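Local atomic coordinates of Tautomerase_3 domain-containing protein (Corynebacterium halotolerans YIM 70093 = DSM 44683, PDB entry 7M58), a protein that probably acts as a dehalogenase-like hydrolase of the cis-3-chloroacrylic acid dehalogenase family, a branch of the tautomerase superfamily, working as a trimer. Residues S87-V92 and E98-Y103; Y115-P120 and A130-S135; L51-A54 and A58-G61. One frame throughout, in Å; residues are numbered along the deposited sequence.

Contact 1: residues S87-V92 and E98-Y103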
ATOM      1  N   SER A  87      -3.825  -6.641 -19.735  1.00 38.01           N
ATOM      2  CA  SER A  87      -4.367  -7.448 -20.823  1.00 38.40           C
ATOM      3  C   SER A  87      -4.638  -8.880 -20.377  1.00 31.78           C
ATOM      4  O   SER A  87      -5.762  -9.377 -20.499  1.00 28.25           O
ATOM      5  CB  SER A  87      -3.382  -7.452 -21.991  1.00 36.38           C
ATOM      6  OG  SER A  87      -3.461  -6.251 -22.725  1.00 48.26           O
ATOM      7  N   LYS A  88      -3.634  -9.538 -19.815  1.00 33.51           N
ATOM      8  CA  LYS A  88      -3.741 -10.968 -19.557  1.00 38.20           C
ATOM      9  C   LYS A  88      -4.612 -11.282 -18.348  1.00 36.41           C
ATOM     10  O   LYS A  88      -5.276 -12.329 -18.325  1.00 33.32           O
ATOM     11  CB  LYS A  88      -2.336 -11.556 -19.389  1.00 37.28           C
ATOM     12  CG  LYS A  88      -1.412 -11.241 -20.530  1.00 33.52           C
ATOM     13  CD  LYS A  88      -1.961 -11.822 -21.794  1.00 46.44           C
ATOM     14  CE  LYS A  88      -0.909 -11.880 -22.897  1.00 52.72           C
ATOM     15  NZ  LYS A  88       0.403 -12.423 -22.420  1.00 45.96           N
ATOM     16  N   VAL A  89      -4.624 -10.398 -17.346  1.00 30.19           N
ATOM     17  CA  VAL A  89      -5.488 -10.611 -16.190  1.00 30.38           C
ATOM     18  C   VAL A  89      -6.947 -10.392 -16.565  1.00 32.11           C
ATOM     19  O   VAL A  89      -7.841 -11.105 -16.091  1.00 30.48           O
ATOM     20  CB  VAL A  89      -5.059  -9.689 -15.038  1.00 30.01           C
ATOM     21  CG1 VAL A  89      -6.105  -9.677 -13.932  1.00 26.25           C
ATOM     22  CG2 VAL A  89      -3.681 -10.079 -14.532  1.00 33.16           C
ATOM     23  N   ALA A  90      -7.224  -9.395 -17.411  1.00 35.40           N
ATOM     24  CA  ALA A  90      -8.592  -9.206 -17.884  1.00 38.18           C
ATOM     25  C   ALA A  90      -9.095 -10.453 -18.614  1.00 37.66           C
ATOM     26  O   ALA A  90     -10.224 -10.900 -18.381  1.00 40.10           O
ATOM     27  CB  ALA A  90      -8.691  -7.967 -18.772  1.00 34.72           C
ATOM     28  N   ASP A  91      -8.268 -11.031 -19.491  1.00 37.87           N
ATOM     29  CA  ASP A  91      -8.664 -12.277 -20.151  1.00 44.66           C
ATOM     30  C   ASP A  91      -8.791 -13.432 -19.157  1.00 38.23           C
ATOM     31  O   ASP A  91      -9.777 -14.179 -19.202  1.00 45.50           O
ATOM     32  CB  ASP A  91      -7.702 -12.624 -21.301  1.00 40.23           C
ATOM     33  CG  ASP A  91      -8.379 -13.472 -22.406  1.00 60.34           C
ATOM     34  OD1 ASP A  91      -9.635 -13.480 -22.511  1.00 74.72           O
ATOM     35  OD2 ASP A  91      -7.647 -14.101 -23.203  1.00 61.55           O
ATOM     36  N   VAL A  92      -7.821 -13.598 -18.252  1.00 34.23           N
ATOM     37  CA  VAL A  92      -7.872 -14.724 -17.313  1.00 31.43           C
ATOM     38  C   VAL A  92      -9.131 -14.661 -16.450  1.00 34.21           C
ATOM     39  O   VAL A  92      -9.751 -15.690 -16.163  1.00 46.20           O
ATOM     40  CB  VAL A  92      -6.589 -14.766 -16.467  1.00 33.03           C
ATOM     41  CG1 VAL A  92      -6.833 -15.417 -15.133  1.00 34.92           C
ATOM     42  CG2 VAL A  92      -5.527 -15.532 -17.207  1.00 35.04           C
ATOM     43  N   GLU A  98     -10.807  -2.461 -19.295  1.00 36.20           N
ATOM     44  CA  GLU A  98     -11.179  -1.218 -18.625  1.00 37.31           C
ATOM     45  C   GLU A  98     -11.442  -1.400 -17.136  1.00 35.52           C
ATOM     46  O   GLU A  98     -11.545  -0.397 -16.423  1.00 36.07           O
ATOM     47  CB  GLU A  98     -12.402  -0.593 -19.318  1.00 34.21           C
ATOM     48  CG  GLU A  98     -12.065  -0.053 -20.707  1.00 40.83           C
ATOM     49  CD  GLU A  98     -11.891  -1.155 -21.758  1.00 46.51           C
ATOM     50  OE1 GLU A  98     -11.135  -0.908 -22.725  1.00 46.80           O
ATOM     51  OE2 GLU A  98     -12.406  -2.290 -21.567  1.00 40.84           O
ATOM     52  N   HIS A  99     -11.537  -2.632 -16.635  1.00 30.01           N
ATOM     53  CA  HIS A  99     -11.802  -2.818 -15.215  1.00 34.53           C
ATOM     54  C   HIS A  99     -10.704  -3.623 -14.516  1.00 33.10           C
ATOM     55  O   HIS A  99     -10.917  -4.119 -13.402  1.00 33.65           O
ATOM     56  CB  HIS A  99     -13.174  -3.461 -15.010  1.00 34.31           C
ATOM     57  CG  HIS A  99     -14.308  -2.491 -15.105  1.00 37.47           C
ATOM     58  ND1 HIS A  99     -14.317  -1.290 -14.427  1.00 38.58           N
ATOM     59  CD2 HIS A  99     -15.489  -2.562 -15.762  1.00 44.63           C
ATOM     60  CE1 HIS A  99     -15.443  -0.652 -14.683  1.00 44.09           C
ATOM     61  NE2 HIS A  99     -16.177  -1.406 -15.484  1.00 47.90           N
ATOM     62  N   VAL A 100      -9.517  -3.723 -15.111  1.00 32.18           N
ATOM     63  CA  VAL A 100      -8.327  -4.173 -14.393  1.00 28.45           C
ATOM     64  C   VAL A 100      -7.397  -2.973 -14.327  1.00 26.00           C
ATOM     65  O   VAL A 100      -6.751  -2.624 -15.315  1.00 28.62           O
ATOM     66  CB  VAL A 100      -7.640  -5.374 -15.056  1.00 30.51           C
ATOM     67  CG1 VAL A 100      -6.420  -5.794 -14.239  1.00 28.65           C
ATOM     68  CG2 VAL A 100      -8.607  -6.550 -15.240  1.00 28.18           C
ATOM     69  N   TRP A 101      -7.337  -2.332 -13.166  1.00 25.71           N
ATOM     70  CA  TRP A 101      -6.500  -1.162 -12.947  1.00 24.98           C
ATOM     71  C   TRP A 101      -5.202  -1.571 -12.265  1.00 29.67           C
ATOM     72  O   TRP A 101      -5.233  -2.241 -11.226  1.00 33.29           O
ATOM     73  CB  TRP A 101      -7.235  -0.151 -12.078  1.00 25.93           C
ATOM     74  CG  TRP A 101      -8.366   0.480 -12.754  1.00 27.87           C
ATOM     75  CD1 TRP A 101      -9.004   0.039 -13.873  1.00 28.15           C
ATOM     76  CD2 TRP A 101      -9.009   1.698 -12.371  1.00 27.84           C
ATOM     77  NE1 TRP A 101     -10.012   0.910 -14.211  1.00 29.27           N
ATOM     78  CE2 TRP A 101     -10.038   1.933 -13.300  1.00 25.18           C
ATOM     79  CE3 TRP A 101      -8.821   2.605 -11.324  1.00 28.62           C
ATOM     80  CZ2 TRP A 101     -10.866   3.032 -13.217  1.00 24.71           C
ATOM     81  CZ3 TRP A 101      -9.638   3.693 -11.246  1.00 29.35           C
ATOM     82  CH2 TRP A 101     -10.642   3.908 -12.191  1.00 29.88           C
ATOM     83  N   VAL A 102      -4.072  -1.124 -12.808  1.00 22.75           N
ATOM     84  CA  VAL A 102      -2.754  -1.543 -12.326  1.00 28.31           C
ATOM     85  C   VAL A 102      -1.917  -0.310 -11.979  1.00 32.14           C
ATOM     86  O   VAL A 102      -1.809   0.624 -12.785  1.00 28.52           O
ATOM     87  CB  VAL A 102      -2.016  -2.411 -13.369  1.00 31.67           C
ATOM     88  CG1 VAL A 102      -0.817  -3.104 -12.743  1.00 27.80           C
ATOM     89  CG2 VAL A 102      -2.962  -3.424 -13.995  1.00 25.97           C
ATOM     90  N   TYR A 103      -1.324  -0.311 -10.779  1.00 31.59           N
ATOM     91  CA  TYR A 103      -0.386   0.713 -10.332  1.00 25.33           C
ATOM     92  C   TYR A 103       0.960   0.073 -10.020  1.00 25.32           C
ATOM     93  O   TYR A 103       1.030  -0.975  -9.365  1.00 26.77           O
ATOM     94  CB  TYR A 103      -0.841   1.408  -9.066  1.00 28.56           C
ATOM     95  CG  TYR A 103      -1.986   2.359  -9.176  1.00 32.09           C
ATOM     96  CD1 TYR A 103      -2.794   2.398 -10.294  1.00 28.91           C
ATOM     97  CD2 TYR A 103      -2.291   3.188  -8.115  1.00 33.93           C
ATOM     98  CE1 TYR A 103      -3.854   3.258 -10.361  1.00 26.51           C
ATOM     99  CE2 TYR A 103      -3.335   4.047  -8.167  1.00 33.71           C
ATOM    100  CZ  TYR A 103      -4.118   4.089  -9.295  1.00 35.26           C
ATOM    101  OH  TYR A 103      -5.174   4.975  -9.327  1.00 38.82           O
TER

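Contact 2: residues Y115-P120 and A130-S135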
ATOM      1  N   TYR A 115      13.659 -13.526   1.704  1.00 31.25           N
ATOM      2  CA  TYR A 115      14.502 -14.652   2.115  1.00 29.02           C
ATOM      3  C   TYR A 115      15.586 -14.222   3.102  1.00 25.61           C
ATOM      4  O   TYR A 115      16.697 -14.748   3.091  1.00 28.97           O
ATOM      5  CB  TYR A 115      15.110 -15.353   0.898  1.00 23.25           C
ATOM      6  CG  TYR A 115      14.025 -15.828  -0.021  1.00 26.49           C
ATOM      7  CD1 TYR A 115      13.227 -16.920   0.323  1.00 28.00           C
ATOM      8  CD2 TYR A 115      13.770 -15.183  -1.214  1.00 26.90           C
ATOM      9  CE1 TYR A 115      12.214 -17.359  -0.499  1.00 25.71           C
ATOM     10  CE2 TYR A 115      12.763 -15.620  -2.051  1.00 27.03           C
ATOM     11  CZ  TYR A 115      11.990 -16.707  -1.684  1.00 30.19           C
ATOM     12  OH  TYR A 115      10.989 -17.137  -2.503  1.00 27.21           O
ATOM     13  N   GLY A 116      15.262 -13.258   3.958  1.00 23.28           N
ATOM     14  CA  GLY A 116      16.160 -12.816   5.006  1.00 30.71           C
ATOM     15  C   GLY A 116      17.323 -11.941   4.574  1.00 30.84           C
ATOM     16  O   GLY A 116      18.207 -11.668   5.397  1.00 23.80           O
ATOM     17  N   LYS A 117      17.349 -11.472   3.331  1.00 27.56           N
ATOM     18  CA  LYS A 117      18.514 -10.751   2.837  1.00 29.79           C
ATOM     19  C   LYS A 117      18.067  -9.531   2.049  1.00 32.45           C
ATOM     20  O   LYS A 117      17.057  -9.585   1.344  1.00 33.22           O
ATOM     21  CB  LYS A 117      19.394 -11.664   1.966  1.00 29.19           C
ATOM     22  CG  LYS A 117      20.551 -12.336   2.730  1.00 37.62           C
ATOM     23  CD  LYS A 117      20.134 -13.673   3.346  1.00 45.22           C
ATOM     24  CE  LYS A 117      21.142 -14.181   4.387  1.00 42.10           C
ATOM     25  NZ  LYS A 117      21.271 -13.269   5.572  1.00 43.46           N
ATOM     26  N   LEU A 118      18.809  -8.430   2.176  1.00 30.36           N
ATOM     27  CA  LEU A 118      18.470  -7.246   1.395  1.00 25.76           C
ATOM     28  C   LEU A 118      18.589  -7.583  -0.078  1.00 23.91           C
ATOM     29  O   LEU A 118      19.456  -8.358  -0.480  1.00 23.69           O
ATOM     30  CB  LEU A 118      19.376  -6.068   1.751  1.00 24.76           C
ATOM     31  CG  LEU A 118      19.052  -5.514   3.137  1.00 36.18           C
ATOM     32  CD1 LEU A 118      20.180  -4.684   3.714  1.00 38.38           C
ATOM     33  CD2 LEU A 118      17.770  -4.706   3.077  1.00 36.47           C
ATOM     34  N   LEU A 119      17.669  -7.074  -0.859  1.00 25.84           N
ATOM     35  CA  LEU A 119      17.623  -7.400  -2.278  1.00 28.21           C
ATOM     36  C   LEU A 119      18.565  -6.496  -3.056  1.00 30.93           C
ATOM     37  O   LEU A 119      18.828  -5.365  -2.641  1.00 30.45           O
ATOM     38  CB  LEU A 119      16.213  -7.239  -2.829  1.00 26.14           C
ATOM     39  CG  LEU A 119      15.221  -8.342  -2.481  1.00 37.79           C
ATOM     40  CD1 LEU A 119      14.013  -8.318  -3.409  1.00 31.43           C
ATOM     41  CD2 LEU A 119      15.903  -9.705  -2.547  1.00 30.67           C
ATOM     42  N   PRO A 120      19.114  -6.967  -4.169  1.00 32.33           N
ATOM     43  CA  PRO A 120      20.009  -6.112  -4.946  1.00 28.16           C
ATOM     44  C   PRO A 120      19.268  -5.328  -6.006  1.00 33.18           C
ATOM     45  O   PRO A 120      18.072  -5.532  -6.250  1.00 33.36           O
ATOM     46  CB  PRO A 120      20.952  -7.122  -5.595  1.00 30.36           C
ATOM     47  CG  PRO A 120      19.986  -8.246  -5.932  1.00 31.68           C
ATOM     48  CD  PRO A 120      18.999  -8.307  -4.775  1.00 28.88           C
ATOM     49  N   ALA A 130      24.591 -15.903  -5.317  1.00 27.38           N
ATOM     50  CA  ALA A 130      25.832 -16.556  -4.900  1.00 30.46           C
ATOM     51  C   ALA A 130      26.245 -16.206  -3.470  1.00 30.71           C
ATOM     52  O   ALA A 130      27.165 -16.843  -2.936  1.00 28.60           O
ATOM     53  CB  ALA A 130      26.963 -16.225  -5.877  1.00 30.23           C
ATOM     54  N   THR A 131      25.611 -15.199  -2.857  1.00 29.19           N
ATOM     55  CA  THR A 131      25.832 -14.834  -1.460  1.00 28.19           C
ATOM     56  C   THR A 131      24.963 -15.631  -0.490  1.00 33.09           C
ATOM     57  O   THR A 131      25.268 -15.667   0.703  1.00 40.73           O
ATOM     58  CB  THR A 131      25.584 -13.331  -1.272  1.00 29.81           C
ATOM     59  OG1 THR A 131      26.315 -12.606  -2.268  1.00 33.46           O
ATOM     60  CG2 THR A 131      26.064 -12.850   0.088  1.00 36.39           C
ATOM     61  N   LEU A 132      23.890 -16.268  -0.951  1.00 29.00           N
ATOM     62  CA  LEU A 132      23.017 -16.960  -0.022  1.00 31.40           C
ATOM     63  C   LEU A 132      23.694 -18.219   0.527  1.00 35.04           C
ATOM     64  O   LEU A 132      24.580 -18.794  -0.110  1.00 36.26           O
ATOM     65  CB  LEU A 132      21.680 -17.293  -0.685  1.00 28.82           C
ATOM     66  CG  LEU A 132      21.003 -16.097  -1.364  1.00 28.36           C
ATOM     67  CD1 LEU A 132      19.646 -16.440  -1.902  1.00 22.34           C
ATOM     68  CD2 LEU A 132      20.865 -14.951  -0.364  1.00 28.97           C
ATOM     69  N   PRO A 133      23.310 -18.653   1.726  1.00 34.44           N
ATOM     70  CA  PRO A 133      23.778 -19.962   2.204  1.00 36.25           C
ATOM     71  C   PRO A 133      23.323 -21.086   1.287  1.00 35.29           C
ATOM     72  O   PRO A 133      22.210 -21.074   0.753  1.00 34.41           O
ATOM     73  CB  PRO A 133      23.158 -20.083   3.605  1.00 31.40           C
ATOM     74  CG  PRO A 133      22.109 -18.991   3.674  1.00 35.95           C
ATOM     75  CD  PRO A 133      22.597 -17.899   2.772  1.00 33.28           C
ATOM     76  N   GLN A 134      24.195 -22.091   1.160  1.00 31.71           N
ATOM     77  CA  GLN A 134      24.006 -23.162   0.192  1.00 34.19           C
ATOM     78  C   GLN A 134      22.644 -23.849   0.336  1.00 35.05           C
ATOM     79  O   GLN A 134      22.060 -24.294  -0.660  1.00 34.32           O
ATOM     80  CB  GLN A 134      25.153 -24.162   0.314  1.00 40.34           C
ATOM     81  CG  GLN A 134      25.061 -25.283  -0.705  1.00 45.57           C
ATOM     82  CD  GLN A 134      26.393 -25.935  -0.991  1.00 44.07           C
ATOM     83  OE1 GLN A 134      26.781 -26.899  -0.322  1.00 46.41           O
ATOM     84  NE2 GLN A 134      27.110 -25.408  -1.976  1.00 41.50           N
ATOM     85  N   SER A 135      22.139 -23.978   1.560  1.00 31.33           N
ATOM     86  CA  SER A 135      20.850 -24.635   1.743  1.00 33.10           C
ATOM     87  C   SER A 135      19.727 -23.744   1.227  1.00 37.15           C
ATOM     88  O   SER A 135      18.734 -24.231   0.685  1.00 39.12           O
ATOM     89  CB  SER A 135      20.614 -24.981   3.214  1.00 26.29           C
ATOM     90  OG  SER A 135      20.944 -23.889   4.055  1.00 33.28           O
TER

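Contact 3: residues L51-A54 and A58-G61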
ATOM      1  N   LEU A  51     -15.951  -0.717  -2.450  1.00 26.35           N
ATOM      2  CA  LEU A  51     -15.181  -0.231  -3.587  1.00 26.43           C
ATOM      3  C   LEU A  51     -16.002   0.796  -4.352  1.00 26.23           C
ATOM      4  O   LEU A  51     -17.119   0.506  -4.787  1.00 30.96           O
ATOM      5  CB  LEU A  51     -14.785  -1.385  -4.514  1.00 23.51           C
ATOM      6  CG  LEU A  51     -13.488  -1.197  -5.328  1.00 34.48           C
ATOM      7  CD1 LEU A  51     -12.986  -2.528  -5.892  1.00 33.03           C
ATOM      8  CD2 LEU A  51     -13.555  -0.123  -6.425  1.00 29.19           C
ATOM      9  N   PHE A  52     -15.433   1.977  -4.548  1.00 29.38           N
ATOM     10  CA  PHE A  52     -16.102   3.066  -5.240  1.00 24.86           C
ATOM     11  C   PHE A  52     -15.259   3.537  -6.407  1.00 26.99           C
ATOM     12  O   PHE A  52     -14.030   3.578  -6.313  1.00 29.65           O
ATOM     13  CB  PHE A  52     -16.346   4.238  -4.301  1.00 25.80           C
ATOM     14  CG  PHE A  52     -17.340   3.950  -3.212  1.00 29.03           C
ATOM     15  CD1 PHE A  52     -16.998   3.146  -2.132  1.00 29.17           C
ATOM     16  CD2 PHE A  52     -18.594   4.525  -3.233  1.00 27.56           C
ATOM     17  CE1 PHE A  52     -17.903   2.894  -1.113  1.00 24.53           C
ATOM     18  CE2 PHE A  52     -19.503   4.277  -2.196  1.00 25.80           C
ATOM     19  CZ  PHE A  52     -19.152   3.466  -1.147  1.00 25.68           C
ATOM     20  N   LEU A  53     -15.937   3.885  -7.508  1.00 30.06           N
ATOM     21  CA  LEU A  53     -15.347   4.521  -8.681  1.00 24.14           C
ATOM     22  C   LEU A  53     -16.131   5.779  -9.013  1.00 25.53           C
ATOM     23  O   LEU A  53     -17.347   5.718  -9.211  1.00 25.61           O
ATOM     24  CB  LEU A  53     -15.345   3.599  -9.899  1.00 26.48           C
ATOM     25  CG  LEU A  53     -14.348   2.455  -9.999  1.00 29.57           C
ATOM     26  CD1 LEU A  53     -14.991   1.160 -10.338  1.00 35.46           C
ATOM     27  CD2 LEU A  53     -13.500   2.802 -11.150  1.00 35.05           C
ATOM     28  N   ALA A  54     -15.428   6.907  -9.114  1.00 26.66           N
ATOM     29  CA  ALA A  54     -16.051   8.189  -9.427  1.00 22.77           C
ATOM     30  C   ALA A  54     -17.110   8.543  -8.397  1.00 26.05           C
ATOM     31  O   ALA A  54     -18.181   9.037  -8.735  1.00 28.26           O
ATOM     32  CB  ALA A  54     -16.658   8.193 -10.829  1.00 27.71           C
ATOM     33  N   ALA A  58     -18.683   0.662  -7.208  1.00 27.95           N
ATOM     34  CA  ALA A  58     -18.093   0.044  -8.386  1.00 34.34           C
ATOM     35  C   ALA A  58     -18.950  -1.097  -8.936  1.00 36.63           C
ATOM     36  O   ALA A  58     -19.762  -1.679  -8.215  1.00 38.04           O
ATOM     37  CB  ALA A  58     -16.713  -0.498  -8.032  1.00 30.49           C
ATOM     38  N   PRO A  59     -18.773  -1.453 -10.210  1.00 37.25           N
ATOM     39  CA  PRO A  59     -19.313  -2.728 -10.680  1.00 36.51           C
ATOM     40  C   PRO A  59     -18.594  -3.864  -9.976  1.00 39.75           C
ATOM     41  O   PRO A  59     -17.435  -3.738  -9.570  1.00 38.96           O
ATOM     42  CB  PRO A  59     -18.998  -2.725 -12.181  1.00 39.13           C
ATOM     43  CG  PRO A  59     -17.809  -1.823 -12.314  1.00 38.07           C
ATOM     44  CD  PRO A  59     -18.000  -0.760 -11.260  1.00 37.50           C
ATOM     45  N   GLU A  60     -19.292  -4.992  -9.854  1.00 47.13           N
ATOM     46  CA  GLU A  60     -18.716  -6.145  -9.168  1.00 49.27           C
ATOM     47  C   GLU A  60     -17.418  -6.580  -9.849  1.00 48.27           C
ATOM     48  O   GLU A  60     -16.430  -6.903  -9.178  1.00 46.24           O
ATOM     49  CB  GLU A  60     -19.756  -7.274  -9.115  1.00 47.92           C
ATOM     50  CG  GLU A  60     -19.569  -8.287  -7.985  1.00 54.70           C
ATOM     51  CD  GLU A  60     -19.066  -9.645  -8.460  1.00 60.47           C
ATOM     52  OE1 GLU A  60     -19.152  -9.913  -9.685  1.00 60.67           O
ATOM     53  OE2 GLU A  60     -18.610 -10.449  -7.601  1.00 57.68           O
ATOM     54  N   GLY A  61     -17.402  -6.573 -11.183  1.00 40.18           N
ATOM     55  CA  GLY A  61     -16.241  -6.962 -11.955  1.00 37.13           C
ATOM     56  C   GLY A  61     -15.201  -5.871 -12.075  1.00 38.50           C
ATOM     57  O   GLY A  61     -14.957  -5.361 -13.172  1.00 40.01           O
TER

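Contact 1: residues S87-V92 and E98-Y103
V100 lies against V89 and A90 where strand 100-107 returns against helix 75-92 after a short loop, the second half of a beta-alpha-beta crossover of the tautomerase fold that starts from strand 63-70. The two methyls of V100 divide the work. CG2 reaches the helix backbone itself, 3.7 Å from A90 CA, and rests beside A90 CB at 3.8 Å. CG1 meets CG1 of V89 at 3.9 Å, the two valine side chains crossing at a slant. Both valines carry CG1 opposite the backbone N (chi1 168° in V89, -179° in V100), which puts these two methyls in contact. The touching residues are buried and the join is wholly apolar.

V89 also packs on L23 and L24 of helix 14-31, and V100 on I65 of strand 63-70, so the small patch belongs to the layer between helices and sheet. V102, on the same strand face as V100, continues that layer onto L82 and I85. The side chain of W101 leaves on the other face. Its NE1 ties back to the bend before the strand, donating to E98 O at 3.0 Å, the oxygen lying nearly in the indole plane while NE1 stands 38° out of the carbonyl plane.

Contact 2: residues Y115-P120 and A130-S135
K117 and L132 run antiparallel as side chains, the lysine methylenes alongside one leucine methyl. From CB of K117, which points toward segment 130-135, the chain reaches CG, 4.1 Å from L132 CD2. A bend at chi2 (89°) lays CD alongside L132 CD2 at 4.0 Å; the chain then runs on extended, and CE comes to 4.3 Å from P133 CD. At the tip a second bend (chi4 63°) turns NZ back to the preceding residue, with a weak hydrogen bond to G116 O at 3.5 Å. CG and CD lie against that one leucine methyl, while NZ lies farther off.

The residues just before K117, Y115-G116, form the turn that joins strands 112-114 and 117-118 as a beta-hairpin with type I' geometry, both residues having positive phi. Across the contact, P133 occupies the N-cap position of helix 134-142, and L132 just before it is buried, packing on Q137 and L140 of that helix. W128 of helix 125-129 touches K117, L119 and P120, and its NE1 is hydrogen-bonded to L118 O. Y115 reaches beyond the chain: its ring is T-shaped against W101 of the third subunit, while its OH is hydrogen-bonded to Y37 O and its side chain leans on L136 and L140. On the leucine side, the turn at chi1 (-51°) carries CG, and with it CD2, over to the lysine methylenes.

Contact 3: residues L51-A54 and A58-G61
A small antiparallel beta-hairpin, strand 51-53 turning back into strand 56-57, is closed at its open end by L51 and A58. The amide of A58 donates to L51 O at 2.9 Å with a fairly straight N-H...O angle of 166°. A58 has just left the second strand, and this bond keeps the departing chain beside the first one.

The methyl of A58 is the centre of the packing. It points at strand 51-53 and meets the side chains of both L51 and L53, which alternate with F52 and so project from the same strand face. L51 contributes CD2, 3.6 Å from A58 CB; a near-extended first torsion (chi1 -152°) swings its isopropyl group, and with it CD2, toward A58. L53 brings CD1 from another direction, roughly at right angles to the first, and this atom is modelled only 3.3 Å from A58 CB, a close approach for two methyls. Chi2 of L53 is 130°, away from a staggered value, so the exact rotation of this isopropyl group is best treated with caution. The same CD1 touches P59 CD at 3.7 Å, the leucine crossing the proline ring at about a right angle. A58, though only an alanine, has more of its surface covered here than any other residue of the two segments.

Beyond this pair of segments, L51 and L53 both pack on H62, just ahead of strand 63-70, and P59 rests on H99, just ahead of strand 100-107. L51 and F52 pair antiparallel with a strand of the second subunit, so the hairpin's sheet runs on across the interface. There L51 packs on I42 from strand 40-46, F52 on A21 from helix 14-31, and L53 on Y115 of that subunit.

From the N terminus the contacts come in series, contact 3, then contact 1, then contact 2; none nests in or crosses another. Contact 3 closes the short hairpin that follows strand 40-46, contact 1 the loop between helix 75-92 and strand 100-107, and contact 2 the segment carrying helix 125-129. Contacts 1 and 3 share one end of the chain and touch: H99 CB is 3.2 Å from G61 O, and W101 CH2 is 3.2 Å from L53 CD2. Contact 2 lies on the opposite side of the chain's centre, about 16 Å from contact 1 between nearest atoms, yet through Y115 the trimer brings it to the contact 1 and contact 3 regions of a neighbouring subunit.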